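Local coordinates for lipase (Photobacterium sp. M37, PDB 2ORY), which hydrolyses triacylglycerols as a cold-adapted class 3 lipase of the alpha/beta-hydrolase fold, at residues A[116-126]-A[211-219]; A[231-239]-A[311-320]. All coordinates share one frame; numbering follows the deposited sequence.

Contact 1. Residues A[116-126]-A[211-219]; sequences ASVEGRILKIS and AGNADFADY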
loop_
_atom_site.group_PDB
_atom_site.type_symbol
_atom_site.label_atom_id
_atom_site.label_comp_id
_atom_site.label_asym_id
_atom_site.label_seq_id
_atom_site.Cartn_x
_atom_site.Cartn_y
_atom_site.Cartn_z
ATOM N N ALA A 116 13.125 -13.741 -9.770
ATOM C CA ALA A 116 12.572 -14.772 -10.640
ATOM C C ALA A 116 12.674 -14.349 -12.100
ATOM O O ALA A 116 12.666 -13.155 -12.417
ATOM C CB ALA A 116 11.121 -15.064 -10.283
ATOM N N SER A 117 12.778 -15.339 -12.980
ATOM C CA SER A 117 12.877 -15.094 -14.407
ATOM C C SER A 117 11.846 -15.935 -15.150
ATOM O O SER A 117 11.427 -16.994 -14.677
ATOM C CB SER A 117 14.271 -15.460 -14.894
ATOM O OG SER A 117 14.520 -16.824 -14.621
ATOM N N VAL A 118 11.437 -15.458 -16.319
ATOM C CA VAL A 118 10.458 -16.168 -17.123
ATOM C C VAL A 118 10.853 -16.197 -18.603
ATOM O O VAL A 118 11.050 -15.149 -19.235
ATOM C CB VAL A 118 9.061 -15.529 -16.992
ATOM C CG1 VAL A 118 8.085 -16.239 -17.885
ATOM C CG2 VAL A 118 8.592 -15.611 -15.559
ATOM N N GLU A 119 10.961 -17.419 -19.124
ATOM C CA GLU A 119 11.318 -17.707 -20.510
ATOM C C GLU A 119 10.642 -16.775 -21.484
ATOM O O GLU A 119 9.415 -16.751 -21.588
ATOM C CB GLU A 119 10.929 -19.149 -20.859
ATOM C CG GLU A 119 12.088 -20.107 -20.953
ATOM C CD GLU A 119 12.798 -19.985 -22.273
ATOM O OE1 GLU A 119 13.219 -18.861 -22.609
ATOM O OE2 GLU A 119 12.930 -21.010 -22.977
ATOM N N GLY A 120 11.449 -16.010 -22.204
ATOM C CA GLY A 120 10.894 -15.097 -23.177
ATOM C C GLY A 120 10.129 -13.927 -22.590
ATOM O O GLY A 120 9.273 -13.356 -23.273
ATOM N N ARG A 121 10.419 -13.579 -21.334
ATOM C CA ARG A 121 9.763 -12.444 -20.673
ATOM C C ARG A 121 10.810 -11.538 -20.014
ATOM O O ARG A 121 11.883 -11.995 -19.620
ATOM C CB ARG A 121 8.770 -12.922 -19.604
ATOM C CG ARG A 121 7.683 -13.838 -20.125
ATOM C CD ARG A 121 6.782 -13.148 -21.143
ATOM N NE ARG A 121 5.847 -14.096 -21.752
ATOM C CZ ARG A 121 4.931 -13.779 -22.664
ATOM N NH1 ARG A 121 4.814 -12.524 -23.084
ATOM N NH2 ARG A 121 4.141 -14.719 -23.169
ATOM N N ILE A 122 10.498 -10.251 -19.912
ATOM C CA ILE A 122 11.399 -9.299 -19.288
ATOM C C ILE A 122 10.638 -8.597 -18.166
ATOM O O ILE A 122 9.971 -7.587 -18.394
ATOM C CB ILE A 122 11.895 -8.236 -20.294
ATOM C CG1 ILE A 122 12.734 -8.883 -21.397
ATOM C CG2 ILE A 122 12.762 -7.228 -19.585
ATOM C CD1 ILE A 122 11.937 -9.663 -22.398
ATOM N N LEU A 123 10.728 -9.155 -16.962
ATOM C CA LEU A 123 10.053 -8.610 -15.788
ATOM C C LEU A 123 10.843 -7.446 -15.245
ATOM O O LEU A 123 12.022 -7.579 -14.946
ATOM C CB LEU A 123 9.936 -9.660 -14.683
ATOM C CG LEU A 123 9.069 -10.888 -14.925
ATOM C CD1 LEU A 123 9.549 -11.626 -16.165
ATOM C CD2 LEU A 123 9.125 -11.781 -13.693
ATOM N N LYS A 124 10.179 -6.306 -15.118
ATOM C CA LYS A 124 10.821 -5.116 -14.600
ATOM C C LYS A 124 9.899 -4.303 -13.705
ATOM O O LYS A 124 8.680 -4.243 -13.909
ATOM C CB LYS A 124 11.311 -4.230 -15.744
ATOM C CG LYS A 124 12.497 -4.792 -16.502
ATOM C CD LYS A 124 12.983 -3.823 -17.580
ATOM C CE LYS A 124 14.161 -4.405 -18.362
ATOM N NZ LYS A 124 14.603 -3.522 -19.475
ATOM N N ILE A 125 10.502 -3.691 -12.696
ATOM C CA ILE A 125 9.781 -2.841 -11.773
ATOM C C ILE A 125 10.420 -1.452 -11.838
ATOM O O ILE A 125 11.574 -1.307 -12.241
ATOM C CB ILE A 125 9.869 -3.385 -10.334
ATOM C CG1 ILE A 125 11.331 -3.583 -9.938
ATOM C CG2 ILE A 125 9.101 -4.689 -10.234
ATOM C CD1 ILE A 125 11.505 -4.012 -8.499
ATOM N N SER A 126 9.672 -0.427 -11.460
ATOM C CA SER A 126 10.215 0.924 -11.479
ATOM C C SER A 126 11.295 0.987 -10.401
ATOM O O SER A 126 11.243 0.236 -9.430
ATOM C CB SER A 126 9.131 1.933 -11.123
ATOM O OG SER A 126 8.749 1.759 -9.763
ATOM N N ALA A 211 3.353 -1.110 -9.807
ATOM C CA ALA A 211 4.732 -1.275 -9.366
ATOM C C ALA A 211 5.674 -1.554 -10.532
ATOM O O ALA A 211 6.802 -1.088 -10.516
ATOM C CB ALA A 211 4.843 -2.410 -8.359
ATOM N N GLY A 212 5.221 -2.302 -11.539
ATOM C CA GLY A 212 6.098 -2.646 -12.652
ATOM C C GLY A 212 5.436 -2.837 -14.010
ATOM O O GLY A 212 4.315 -2.369 -14.224
ATOM N N ASN A 213 6.117 -3.530 -14.927
ATOM C CA ASN A 213 5.576 -3.716 -16.280
ATOM C C ASN A 213 4.644 -4.908 -16.456
ATOM O O ASN A 213 4.448 -5.695 -15.527
ATOM C CB ASN A 213 6.706 -3.781 -17.319
ATOM C CG ASN A 213 7.615 -4.995 -17.145
ATOM O OD1 ASN A 213 7.282 -5.962 -16.450
ATOM N ND2 ASN A 213 8.764 -4.953 -17.796
ATOM N N ALA A 214 4.065 -5.022 -17.652
ATOM C CA ALA A 214 3.130 -6.102 -17.970
ATOM C C ALA A 214 3.676 -7.485 -17.630
ATOM O O ALA A 214 2.991 -8.277 -16.980
ATOM C CB ALA A 214 2.728 -6.040 -19.450
ATOM N N ASP A 215 4.898 -7.772 -18.071
ATOM C CA ASP A 215 5.531 -9.056 -17.786
ATOM C C ASP A 215 5.677 -9.305 -16.280
ATOM O O ASP A 215 5.560 -10.444 -15.837
ATOM C CB ASP A 215 6.913 -9.157 -18.461
ATOM C CG ASP A 215 6.818 -9.428 -19.964
ATOM O OD1 ASP A 215 5.693 -9.658 -20.458
ATOM O OD2 ASP A 215 7.869 -9.416 -20.650
ATOM N N PHE A 216 5.937 -8.255 -15.499
ATOM C CA PHE A 216 6.066 -8.386 -14.038
ATOM C C PHE A 216 4.683 -8.679 -13.466
ATOM O O PHE A 216 4.508 -9.592 -12.657
ATOM C CB PHE A 216 6.585 -7.082 -13.400
ATOM C CG PHE A 216 6.442 -7.042 -11.892
ATOM C CD1 PHE A 216 7.411 -7.603 -11.073
ATOM C CD2 PHE A 216 5.319 -6.459 -11.301
ATOM C CE1 PHE A 216 7.274 -7.584 -9.678
ATOM C CE2 PHE A 216 5.168 -6.434 -9.913
ATOM C CZ PHE A 216 6.147 -6.995 -9.100
ATOM N N ALA A 217 3.713 -7.873 -13.893
ATOM C CA ALA A 217 2.325 -8.011 -13.468
ATOM C C ALA A 217 1.747 -9.374 -13.852
ATOM O O ALA A 217 1.018 -9.982 -13.070
ATOM C CB ALA A 217 1.474 -6.889 -14.088
ATOM N N ASP A 218 2.048 -9.852 -15.056
ATOM C CA ASP A 218 1.542 -11.169 -15.465
ATOM C C ASP A 218 2.204 -12.281 -14.622
ATOM O O ASP A 218 1.558 -13.248 -14.222
ATOM C CB ASP A 218 1.791 -11.409 -16.958
ATOM C CG ASP A 218 0.846 -10.609 -17.852
ATOM O OD1 ASP A 218 -0.254 -10.227 -17.387
ATOM O OD2 ASP A 218 1.201 -10.376 -19.031
ATOM N N TYR A 219 3.491 -12.147 -14.341
ATOM C CA TYR A 219 4.133 -13.143 -13.515
ATOM C C TYR A 219 3.476 -13.115 -12.132
ATOM O O TYR A 219 3.138 -14.160 -11.564
ATOM C CB TYR A 219 5.618 -12.859 -13.384
ATOM C CG TYR A 219 6.292 -13.764 -12.396
ATOM C CD1 TYR A 219 6.427 -15.134 -12.649
ATOM C CD2 TYR A 219 6.782 -13.265 -11.189
ATOM C CE1 TYR A 219 7.035 -15.975 -11.723
ATOM C CE2 TYR A 219 7.385 -14.105 -10.256
ATOM C CZ TYR A 219 7.506 -15.451 -10.528
ATOM O OH TYR A 219 8.081 -16.276 -9.585
#
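Asn-213, the N-cap of helix 214-224, and Asp-215 in its first turn reach across to the backbone of residues 122-124. The amide of Asn-213, its CG between N and the carbonyl carbon (chi1 65°), works in two directions: ND2 donates to Ile-122 O at 3.0 Å, in that carbonyl's plane, while OD1 takes the capping bond from Phe-216 N at 2.8 Å and a weak one from Lys-124 N. These bonds fix which way the amide is flipped. Asp-215 OD2 accepts a nearly straight bond from Ile-122 N (2.9 Å), on its anti side though tilted 26° out of the carboxylate plane; OD1 faces Arg-121 NH1 in a long salt bridge of 4.0 Å, the guanidinium and carboxylate planes standing 82° apart. Ile-125 CG2 sits over one face of the Phe-216 ring, 3.7 Å from its centroid, a CH-pi contact, and Trp-113 meets the same ring edge-to-face. Leu-123 CD2 packs against Tyr-219 CB at 3.7 Å, and Val-118 CG2 approaches CD1 of the Tyr-219 ring; that residue's hydroxyl bonds Asp-189. Backbone bonds Asn-213 N to Lys-124 O and Ser-126 N to Ala-211 O flank the single Ile-125/Gly-212 beta bridge, beside an asparagine N-cap whose amide also bonds strand 124-126 and the loop before it.

Contact 2. Residues A[231-239]-A[311-320]; sequences IANSLDIVP and QHVVGYPELM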
loop_
_atom_site.group_PDB
_atom_site.type_symbol
_atom_site.label_atom_id
_atom_site.label_comp_id
_atom_site.label_asym_id
_atom_site.label_seq_id
_atom_site.Cartn_x
_atom_site.Cartn_y
_atom_site.Cartn_z
ATOM N N ILE A 231 -7.852 -4.121 -4.374
ATOM C CA ILE A 231 -9.012 -3.263 -4.173
ATOM C C ILE A 231 -8.731 -1.816 -4.556
ATOM O O ILE A 231 -7.880 -1.157 -3.961
ATOM C CB ILE A 231 -9.505 -3.383 -2.699
ATOM C CG1 ILE A 231 -9.885 -4.854 -2.420
ATOM C CG2 ILE A 231 -10.699 -2.462 -2.452
ATOM C CD1 ILE A 231 -10.396 -5.151 -1.022
ATOM N N ALA A 232 -9.435 -1.349 -5.591
ATOM C CA ALA A 232 -9.307 0.020 -6.086
ATOM C C ALA A 232 -10.665 0.678 -6.272
ATOM O O ALA A 232 -11.612 0.049 -6.751
ATOM C CB ALA A 232 -8.577 0.045 -7.396
ATOM N N ASN A 233 -10.739 1.949 -5.888
ATOM C CA ASN A 233 -11.939 2.776 -6.026
ATOM C C ASN A 233 -11.883 3.300 -7.472
ATOM O O ASN A 233 -10.844 3.787 -7.915
ATOM C CB ASN A 233 -11.864 3.916 -4.988
ATOM C CG ASN A 233 -12.894 5.039 -5.221
ATOM O OD1 ASN A 233 -13.710 4.994 -6.143
ATOM N ND2 ASN A 233 -12.835 6.059 -4.373
ATOM N N SER A 234 -12.975 3.177 -8.223
ATOM C CA SER A 234 -12.966 3.641 -9.613
ATOM C C SER A 234 -12.662 5.132 -9.781
ATOM O O SER A 234 -12.169 5.556 -10.834
ATOM C CB SER A 234 -14.308 3.332 -10.295
ATOM O OG SER A 234 -15.386 4.034 -9.681
ATOM N N LEU A 235 -12.949 5.936 -8.765
ATOM C CA LEU A 235 -12.690 7.366 -8.892
ATOM C C LEU A 235 -11.402 7.818 -8.215
ATOM O O LEU A 235 -11.105 9.010 -8.152
ATOM C CB LEU A 235 -13.870 8.176 -8.360
ATOM C CG LEU A 235 -15.236 7.976 -9.024
ATOM C CD1 LEU A 235 -16.232 8.922 -8.343
ATOM C CD2 LEU A 235 -15.177 8.257 -10.528
ATOM N N ASP A 236 -10.640 6.858 -7.706
ATOM C CA ASP A 236 -9.364 7.172 -7.076
ATOM C C ASP A 236 -8.353 7.226 -8.217
ATOM O O ASP A 236 -8.176 6.243 -8.938
ATOM C CB ASP A 236 -8.988 6.075 -6.073
ATOM C CG ASP A 236 -7.615 6.290 -5.442
ATOM O OD1 ASP A 236 -7.018 7.371 -5.624
ATOM O OD2 ASP A 236 -7.132 5.369 -4.750
ATOM N N ILE A 237 -7.692 8.368 -8.392
ATOM C CA ILE A 237 -6.713 8.505 -9.474
ATOM C C ILE A 237 -5.411 7.712 -9.292
ATOM O O ILE A 237 -4.800 7.304 -10.275
ATOM C CB ILE A 237 -6.314 9.995 -9.735
ATOM C CG1 ILE A 237 -5.665 10.581 -8.488
ATOM C CG2 ILE A 237 -7.527 10.830 -10.146
ATOM C CD1 ILE A 237 -5.216 12.003 -8.649
ATOM N N VAL A 238 -4.991 7.467 -8.059
ATOM C CA VAL A 238 -3.726 6.759 -7.814
ATOM C C VAL A 238 -3.490 5.466 -8.588
ATOM O O VAL A 238 -2.446 5.299 -9.220
ATOM C CB VAL A 238 -3.557 6.510 -6.328
ATOM C CG1 VAL A 238 -2.323 5.641 -6.055
ATOM C CG2 VAL A 238 -3.439 7.850 -5.645
ATOM N N PRO A 239 -4.448 4.526 -8.545
ATOM C CA PRO A 239 -4.274 3.274 -9.281
ATOM C C PRO A 239 -4.164 3.510 -10.779
ATOM O O PRO A 239 -3.805 2.591 -11.511
ATOM C CB PRO A 239 -5.543 2.498 -8.948
ATOM C CG PRO A 239 -5.846 2.947 -7.590
ATOM C CD PRO A 239 -5.637 4.439 -7.684
ATOM N N GLN A 311 -11.256 10.758 -2.489
ATOM C CA GLN A 311 -11.470 9.457 -3.090
ATOM C C GLN A 311 -10.398 8.448 -2.691
ATOM O O GLN A 311 -10.695 7.266 -2.515
ATOM C CB GLN A 311 -11.528 9.574 -4.612
ATOM C CG GLN A 311 -12.692 10.395 -5.160
ATOM C CD GLN A 311 -14.054 9.780 -4.872
ATOM O OE1 GLN A 311 -14.182 8.562 -4.731
ATOM N NE2 GLN A 311 -15.085 10.623 -4.799
ATOM N N HIS A 312 -9.164 8.925 -2.531
ATOM C CA HIS A 312 -8.036 8.059 -2.181
ATOM C C HIS A 312 -8.006 7.629 -0.733
ATOM O O HIS A 312 -7.673 6.480 -0.422
ATOM C CB HIS A 312 -6.729 8.772 -2.507
ATOM C CG HIS A 312 -5.509 7.914 -2.368
ATOM N ND1 HIS A 312 -5.395 6.681 -2.974
ATOM C CD2 HIS A 312 -4.313 8.155 -1.780
ATOM C CE1 HIS A 312 -4.179 6.205 -2.772
ATOM N NE2 HIS A 312 -3.503 7.081 -2.052
ATOM N N VAL A 313 -8.360 8.548 0.154
ATOM C CA VAL A 313 -8.299 8.264 1.576
ATOM C C VAL A 313 -9.638 7.972 2.204
ATOM O O VAL A 313 -9.781 6.976 2.911
ATOM C CB VAL A 313 -7.627 9.435 2.321
ATOM C CG1 VAL A 313 -7.518 9.149 3.815
ATOM C CG2 VAL A 313 -6.261 9.651 1.744
ATOM N N VAL A 314 -10.629 8.819 1.944
ATOM C CA VAL A 314 -11.937 8.588 2.532
ATOM C C VAL A 314 -12.732 7.534 1.764
ATOM O O VAL A 314 -13.494 6.766 2.347
ATOM C CB VAL A 314 -12.758 9.901 2.592
ATOM C CG1 VAL A 314 -14.038 9.676 3.372
ATOM C CG2 VAL A 314 -11.953 10.979 3.256
ATOM N N GLY A 315 -12.517 7.493 0.456
ATOM C CA GLY A 315 -13.226 6.572 -0.414
ATOM C C GLY A 315 -13.328 5.121 0.008
ATOM O O GLY A 315 -14.425 4.543 0.031
ATOM N N TYR A 316 -12.191 4.522 0.345
ATOM C CA TYR A 316 -12.169 3.120 0.729
ATOM C C TYR A 316 -13.014 2.760 1.946
ATOM O O TYR A 316 -13.883 1.891 1.852
ATOM C CB TYR A 316 -10.712 2.647 0.878
ATOM C CG TYR A 316 -9.987 2.727 -0.458
ATOM C CD1 TYR A 316 -9.531 3.948 -0.955
ATOM C CD2 TYR A 316 -9.903 1.616 -1.295
ATOM C CE1 TYR A 316 -9.016 4.066 -2.267
ATOM C CE2 TYR A 316 -9.391 1.721 -2.607
ATOM C CZ TYR A 316 -8.953 2.951 -3.085
ATOM O OH TYR A 316 -8.481 3.063 -4.378
ATOM N N PRO A 317 -12.786 3.408 3.099
ATOM C CA PRO A 317 -13.608 3.063 4.266
ATOM C C PRO A 317 -15.080 3.376 4.025
ATOM O O PRO A 317 -15.965 2.774 4.630
ATOM C CB PRO A 317 -13.012 3.912 5.384
ATOM C CG PRO A 317 -12.386 5.062 4.660
ATOM C CD PRO A 317 -11.785 4.431 3.438
ATOM N N GLU A 318 -15.346 4.308 3.119
ATOM C CA GLU A 318 -16.721 4.676 2.829
ATOM C C GLU A 318 -17.425 3.655 1.944
ATOM O O GLU A 318 -18.526 3.206 2.256
ATOM C CB GLU A 318 -16.759 6.061 2.189
ATOM C CG GLU A 318 -18.122 6.471 1.698
ATOM C CD GLU A 318 -18.304 7.975 1.679
ATOM O OE1 GLU A 318 -18.689 8.531 2.732
ATOM O OE2 GLU A 318 -18.053 8.602 0.623
ATOM N N LEU A 319 -16.785 3.273 0.850
ATOM C CA LEU A 319 -17.366 2.308 -0.074
ATOM C C LEU A 319 -17.383 0.883 0.490
ATOM O O LEU A 319 -18.008 -0.016 -0.074
ATOM C CB LEU A 319 -16.583 2.325 -1.392
ATOM C CG LEU A 319 -16.581 3.653 -2.168
ATOM C CD1 LEU A 319 -15.647 3.542 -3.358
ATOM C CD2 LEU A 319 -18.008 3.993 -2.631
ATOM N N MET A 320 -16.691 0.681 1.602
ATOM C CA MET A 320 -16.605 -0.640 2.208
ATOM C C MET A 320 -17.329 -0.705 3.542
ATOM O O MET A 320 -17.093 -1.614 4.340
ATOM C CB MET A 320 -15.131 -1.043 2.386
ATOM C CG MET A 320 -14.415 -1.435 1.089
ATOM S SD MET A 320 -12.685 -2.022 1.298
ATOM C CE MET A 320 -11.841 -0.641 0.637
#
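The acid and base of a probable Ser-His-Asp catalytic triad meet here: Asp-236, on the loop 231-239, and His-312, on helix 304-319. His-312 ND1 donates to Asp-236 OD2 at 2.8 Å, within the plane of the imidazole but 25° out of that of the carboxylate, on its syn side. The same oxygen receives Tyr-316 OH (2.7 Å) through its anti lone pair, so two donors grip it, the carboxylate standing 79° to the tyrosine ring. Asp-236 CG lies anti to the backbone N (chi1 176°), which carries the carboxylate to the helix, and OD1 closes an Asx turn with Val-238 N. Val-238 CG2 lies over one face of the imidazole, 3.5 Å from its centroid, a CH-pi contact. Consistent with the charge relay of alpha/beta hydrolases, His-312 NE2 bonds Ser-174 OG, on a probable nucleophile elbow. In the second shell, Tyr-316 OH also accepts Asn-233 N at 2.9 Å, joining the loop backbone to the acid. Asn-233 ND2 spans Gln-311, donating to OE1 at 2.9 Å and to the backbone O at 3.1 Å, while its OD1 takes Leu-235 N in another Asx turn. Leu-319 CD1 packs on the Asn-233 amide carbon, and Ile-231 CG2 touches Met-320 CE.

Overall arrangement
Contact 1 closes before contact 2 opens along the chain, and helix 214-224, which begins in contact 1, precedes in sequence the loop that carries Asp-236. The two do not touch: their centres are 26 Å apart and their nearest atoms about 8 Å. The centre of contact 1 lies about 20 Å from the centre of the chain and the contact is partly buried, whereas contact 2 is buried, its centre about 12 Å from that point. Side chains of contact 2 (Ile-231, Tyr-316, Met-320) rest on strand 199-206, an outermost strand of the main sheet, and those of contact 1 (Phe-216, Tyr-219) on helix 175-189, which follows Ser-174. Only contact 2 contributes residues to the probable triad; contact 1 is packing away from it.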